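Local structure of TRAP dicarboxylate transporter, DctP subunit (Anaerococcus prevoti, 4N91) at residues Y248-L251 and E252-E256; E271-R274 and K275-V279. The protein binds D-glucuronate, in both its alpha and beta forms, as the periplasmic solute-binding subunit of a TRAP transporter. All coordinates share one frame; numbering follows the deposited sequence.

Read from the N terminus, contact 1 comes first: residues 248-256 leave strand 242-247 as a short helix, turn at Leu254 and enter the long helix 256-290. Contact 2, at 271-279, lies further along that long helix, over successive turns of one continuous rod. Neither contact closes a long loop, and they neither nest nor cross; they stand in series, the centres of contact 1 and contact 2 being 28 Å apart. Contact 1 sits at the surface beside strand 143-149 and the start of the long helix, away from the sugar. Contact 2 packs on helix 44-60 and the end of strand 143-149, where Trp277 approaches the glucuronate pocket.

Contact 1 (Y248-L251 and E252-E256); sequences YSWL and EGLPE
Tyr248 O accepts the N-H of Glu252 in a straight alpha-helical bond (Glu252 N to Tyr248 O 3.0 Å, N-H...O 172°), but from the next residue the bonding changes: Gly253 N makes two weak bonds, to Ser249 O and Trp250 O, and Leu254 N reaches back three residues to Leu251 O, at 3.1 Å and from well above the carbonyl plane, in a tighter turn. Gly253, with no CB, comes close to Ser249 O without crowding it. Water 1 accompanies the exit, donating to both Leu251 O and Leu254 O.

Leu254 packs between two neighbours one turn back. Its CD2 lies 3.9 Å from Trp250 NE1, CD1 stands over one face of the indole towards its rim, and the same CD1 meets Leu251 CD1 at 4.1 Å. Branched and wholly apolar, leucine can serve both partners. Cut back to an alanine, this position would probably leave the indole face and Leu251 CD1 without their methyl partners and open a gap beside Phe262 of the long helix.

On another side of the turn, the aliphatic part of Glu252 meets Tyr248: Glu252 CG lies 3.3 Å from Tyr248 CE1, and the carboxylate is inclined 46° to the ring. The bend at chi2 (-48°) leaves CG against the ring and turns the carboxylate off it, with OE2 on the side of Leu251, where it forms a salt bridge with Arg259, a charge partner probably all the more useful because Glu144 is close by.

The chemistry is therefore divided: Leu251 on Phe266, Leu254 on Phe262 and the T-shaped meeting of Trp250 with Phe262 join the short helix to the long one, while glutamate adds an ionic tie to the same helix at the surface.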
loop_
_atom_site.group_PDB
_atom_site.type_symbol
_atom_site.label_atom_id
_atom_site.label_comp_id
_atom_site.label_asym_id
_atom_site.label_seq_id
_atom_site.Cartn_x
_atom_site.Cartn_y
_atom_site.Cartn_z
ATOM N N TYR A 248 -9.616 7.246 15.853
ATOM C CA TYR A 248 -9.827 6.350 16.996
ATOM C C TYR A 248 -10.987 6.814 17.904
ATOM O O TYR A 248 -11.863 6.014 18.267
ATOM C CB TYR A 248 -8.538 6.208 17.780
ATOM C CG TYR A 248 -8.657 5.231 18.926
ATOM C CD1 TYR A 248 -9.045 3.923 18.699
ATOM C CD2 TYR A 248 -8.385 5.619 20.223
ATOM C CE1 TYR A 248 -9.168 3.015 19.743
ATOM C CE2 TYR A 248 -8.509 4.710 21.277
ATOM C CZ TYR A 248 -8.888 3.413 21.020
ATOM O OH TYR A 248 -9.015 2.496 22.055
ATOM N N SER A 249 -11.013 8.106 18.225
ATOM C CA SER A 249 -12.105 8.650 19.048
ATOM C C SER A 249 -13.450 8.452 18.384
ATOM O O SER A 249 -14.438 8.064 19.027
ATOM C CB SER A 249 -11.874 10.141 19.334
ATOM O OG SER A 249 -10.762 10.299 20.173
ATOM N N TRP A 250 -13.487 8.691 17.078
ATOM C CA TRP A 250 -14.715 8.510 16.324
ATOM C C TRP A 250 -15.189 7.065 16.371
ATOM O O TRP A 250 -16.354 6.775 16.664
ATOM C CB TRP A 250 -14.547 8.958 14.861
ATOM C CG TRP A 250 -15.703 8.501 14.069
ATOM C CD1 TRP A 250 -16.979 8.981 14.131
ATOM C CD2 TRP A 250 -15.724 7.436 13.106
ATOM N NE1 TRP A 250 -17.784 8.298 13.276
ATOM C CE2 TRP A 250 -17.044 7.335 12.631
ATOM C CE3 TRP A 250 -14.757 6.556 12.610
ATOM C CZ2 TRP A 250 -17.430 6.386 11.684
ATOM C CZ3 TRP A 250 -15.139 5.622 11.655
ATOM C CH2 TRP A 250 -16.457 5.536 11.210
ATOM N N LEU A 251 -14.282 6.143 16.074
ATOM C CA LEU A 251 -14.668 4.747 15.972
ATOM C C LEU A 251 -15.160 4.239 17.336
ATOM O O LEU A 251 -16.229 3.626 17.449
ATOM C CB LEU A 251 -13.480 3.921 15.450
ATOM C CG LEU A 251 -13.779 2.468 15.085
ATOM C CD1 LEU A 251 -14.729 2.408 13.927
ATOM C CD2 LEU A 251 -12.494 1.748 14.768
ATOM N N GLU A 252 -14.399 4.508 18.382
ATOM C CA GLU A 252 -14.765 3.996 19.705
ATOM C C GLU A 252 -15.973 4.709 20.291
ATOM O O GLU A 252 -16.604 4.209 21.224
ATOM C CB GLU A 252 -13.576 4.068 20.655
ATOM C CG GLU A 252 -12.430 3.140 20.238
ATOM C CD GLU A 252 -12.901 1.720 19.896
ATOM O OE1 GLU A 252 -13.792 1.196 20.597
ATOM O OE2 GLU A 252 -12.382 1.132 18.916
ATOM N N GLY A 253 -16.294 5.865 19.734
ATOM C CA GLY A 253 -17.473 6.618 20.111
ATOM C C GLY A 253 -18.769 6.072 19.546
ATOM O O GLY A 253 -19.849 6.417 20.020
ATOM N N LEU A 254 -18.691 5.224 18.526
ATOM C CA LEU A 254 -19.903 4.664 17.945
ATOM C C LEU A 254 -20.685 3.815 18.951
ATOM O O LEU A 254 -20.102 3.023 19.701
ATOM C CB LEU A 254 -19.584 3.799 16.731
ATOM C CG LEU A 254 -18.951 4.530 15.551
ATOM C CD1 LEU A 254 -18.601 3.519 14.491
ATOM C CD2 LEU A 254 -19.896 5.568 14.983
ATOM N N PRO A 255 -22.008 3.959 18.954
ATOM C CA PRO A 255 -22.834 3.027 19.729
ATOM C C PRO A 255 -22.586 1.588 19.291
ATOM O O PRO A 255 -22.221 1.369 18.127
ATOM C CB PRO A 255 -24.260 3.435 19.358
ATOM C CG PRO A 255 -24.163 4.831 18.937
ATOM C CD PRO A 255 -22.825 4.961 18.252
ATOM N N GLU A 256 -22.818 0.630 20.187
ATOM C CA GLU A 256 -22.494 -0.772 19.944
ATOM C C GLU A 256 -23.021 -1.270 18.609
ATOM O O GLU A 256 -22.302 -1.924 17.855
ATOM C CB GLU A 256 -23.082 -1.667 21.050
ATOM C CG GLU A 256 -22.863 -3.168 20.794
ATOM C CD GLU A 256 -23.685 -4.072 21.713
ATOM O OE1 GLU A 256 -24.552 -3.563 22.457
ATOM O OE2 GLU A 256 -23.464 -5.305 21.680
HETATM O O HOH W 1 -17.524 1.451 19.173
#

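Contact 2 (E271-R274 and K275-V279); sequences EVQR and KEWKV
Gln273 and Trp277, one turn apart, extend side by side in the same direction, with Gln273 NE2 4.1 Å from Trp277 CE3 and the amide plane only 21° from the indole. With chi1 of -166°, Gln273 CG lies opposite the backbone N, and a bend at chi2 brings the amide alongside the ring; NE2 bonds to Asp150 O, which a glutamine can reach while its stem packs. Val272 and Glu276 form the other packed pair, Val272 CG1 to Glu276 CG at 4.1 Å, so the acid contributes its methylene to a partly apolar surface.

Backbone hydrogen bonds run i to i+4 throughout: Glu276 N to Val272 O is 2.9 Å, whereas Lys278 N to Arg274 O is weak at 3.4 Å. Arg274 O also accepts from water 2.

The charged ends form two separate groups. Lys275 NZ bridges to Glu276 OE2 at 3.1 Å, approaching from above the carboxylate plane. Arg274 and Lys278, like charges, keep Arg274 NE and Lys278 NZ 5.9 Å apart and share water 3, which accepts from Arg274 NE at 2.9 Å, in the guanidinium plane, and from Lys278 NZ. Arg274 NH1 forms a hydrogen bond with Asn270 and a salt bridge with Asp126, whose charge probably offsets the repulsion.

Around this part of the long helix, helix 44-60 receives Val272 on Ala51, Gln273 on Pro44 and Thr45, and Glu276 on Leu47. Strand 143-149 meets Gln273 at Leu149 and Arg274 at Trp148, while Trp277 reaches Asp150 and the glucuronate-binding Asn216, its side chain about 6 Å from the bound sugar: a second-shell position behind the pocket.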
loop_
_atom_site.group_PDB
_atom_site.type_symbol
_atom_site.label_atom_id
_atom_site.label_comp_id
_atom_site.label_asym_id
_atom_site.label_seq_id
_atom_site.Cartn_x
_atom_site.Cartn_y
_atom_site.Cartn_z
ATOM N N GLU A 271 -13.232 -7.536 1.208
ATOM C CA GLU A 271 -13.613 -8.586 0.263
ATOM C C GLU A 271 -13.822 -8.074 -1.156
ATOM O O GLU A 271 -13.335 -8.676 -2.113
ATOM C CB GLU A 271 -14.876 -9.283 0.749
ATOM C CG GLU A 271 -14.622 -10.086 2.035
ATOM C CD GLU A 271 -15.873 -10.433 2.779
ATOM O OE1 GLU A 271 -16.932 -9.838 2.498
ATOM O OE2 GLU A 271 -15.819 -11.349 3.643
ATOM N N VAL A 272 -14.521 -6.957 -1.289
ATOM C CA VAL A 272 -14.831 -6.416 -2.610
ATOM C C VAL A 272 -13.586 -5.850 -3.257
ATOM O O VAL A 272 -13.316 -6.126 -4.421
ATOM C CB VAL A 272 -15.938 -5.346 -2.536
ATOM C CG1 VAL A 272 -16.099 -4.649 -3.864
ATOM C CG2 VAL A 272 -17.255 -5.996 -2.106
ATOM N N GLN A 273 -12.777 -5.119 -2.495
ATOM C CA GLN A 273 -11.510 -4.621 -3.026
ATOM C C GLN A 273 -10.594 -5.731 -3.518
ATOM O O GLN A 273 -10.012 -5.623 -4.593
ATOM C CB GLN A 273 -10.787 -3.783 -1.982
ATOM C CG GLN A 273 -9.664 -2.967 -2.565
ATOM C CD GLN A 273 -8.348 -3.682 -2.663
ATOM O OE1 GLN A 273 -8.166 -4.787 -2.136
ATOM N NE2 GLN A 273 -7.383 -3.025 -3.325
ATOM N N ARG A 274 -10.489 -6.809 -2.751
ATOM C CA ARG A 274 -9.615 -7.907 -3.145
ATOM C C ARG A 274 -10.117 -8.622 -4.405
ATOM O O ARG A 274 -9.318 -8.975 -5.283
ATOM C CB ARG A 274 -9.435 -8.878 -1.980
ATOM C CG ARG A 274 -8.550 -8.329 -0.917
ATOM C CD ARG A 274 -8.707 -9.061 0.392
ATOM N NE ARG A 274 -8.210 -10.432 0.306
ATOM C CZ ARG A 274 -8.187 -11.269 1.339
ATOM N NH1 ARG A 274 -8.668 -10.903 2.522
ATOM N NH2 ARG A 274 -7.676 -12.469 1.185
ATOM N N LYS A 275 -11.427 -8.808 -4.521
ATOM C CA LYS A 275 -11.992 -9.421 -5.728
ATOM C C LYS A 275 -11.745 -8.534 -6.933
ATOM O O LYS A 275 -11.359 -8.994 -8.028
ATOM C CB LYS A 275 -13.484 -9.639 -5.542
ATOM C CG LYS A 275 -14.251 -10.197 -6.747
ATOM C CD LYS A 275 -14.787 -9.079 -7.643
ATOM C CE LYS A 275 -15.884 -9.547 -8.575
ATOM N NZ LYS A 275 -16.326 -8.457 -9.482
ATOM N N GLU A 276 -11.948 -7.238 -6.742
ATOM C CA GLU A 276 -11.783 -6.301 -7.858
ATOM C C GLU A 276 -10.323 -6.143 -8.224
ATOM O O GLU A 276 -9.994 -5.904 -9.388
ATOM C CB GLU A 276 -12.422 -4.950 -7.517
ATOM C CG GLU A 276 -13.925 -5.013 -7.360
ATOM C CD GLU A 276 -14.682 -5.319 -8.642
ATOM O OE1 GLU A 276 -14.088 -5.358 -9.745
ATOM O OE2 GLU A 276 -15.906 -5.510 -8.553
ATOM N N TRP A 277 -9.446 -6.286 -7.240
ATOM C CA TRP A 277 -8.007 -6.180 -7.467
ATOM C C TRP A 277 -7.545 -7.213 -8.488
ATOM O O TRP A 277 -6.813 -6.904 -9.421
ATOM C CB TRP A 277 -7.222 -6.344 -6.162
ATOM C CG TRP A 277 -5.780 -6.277 -6.456
ATOM C CD1 TRP A 277 -4.902 -7.328 -6.560
ATOM C CD2 TRP A 277 -5.033 -5.098 -6.759
ATOM N NE1 TRP A 277 -3.657 -6.864 -6.903
ATOM C CE2 TRP A 277 -3.718 -5.501 -7.048
ATOM C CE3 TRP A 277 -5.354 -3.733 -6.826
ATOM C CZ2 TRP A 277 -2.722 -4.592 -7.398
ATOM C CZ3 TRP A 277 -4.364 -2.839 -7.172
ATOM C CH2 TRP A 277 -3.065 -3.274 -7.447
ATOM N N LYS A 278 -8.004 -8.449 -8.322
ATOM C CA LYS A 278 -7.623 -9.541 -9.226
ATOM C C LYS A 278 -8.006 -9.233 -10.669
ATOM O O LYS A 278 -7.187 -9.352 -11.577
ATOM C CB LYS A 278 -8.270 -10.856 -8.767
ATOM C CG LYS A 278 -7.882 -11.268 -7.356
ATOM C CD LYS A 278 -8.593 -12.549 -6.935
ATOM C CE LYS A 278 -8.593 -12.733 -5.421
ATOM N NZ LYS A 278 -7.241 -13.073 -4.903
ATOM N N VAL A 279 -9.238 -8.769 -10.857
ATOM C CA VAL A 279 -9.735 -8.364 -12.159
ATOM C C VAL A 279 -8.898 -7.215 -12.739
ATOM O O VAL A 279 -8.440 -7.270 -13.891
ATOM C CB VAL A 279 -11.222 -7.916 -12.040
ATOM C CG1 VAL A 279 -11.748 -7.408 -13.366
ATOM C CG2 VAL A 279 -12.076 -9.097 -11.568
HETATM O O HOH W 2 -6.839 -9.948 -4.023
HETATM O O HOH W 3 -7.127 -11.652 -2.105
#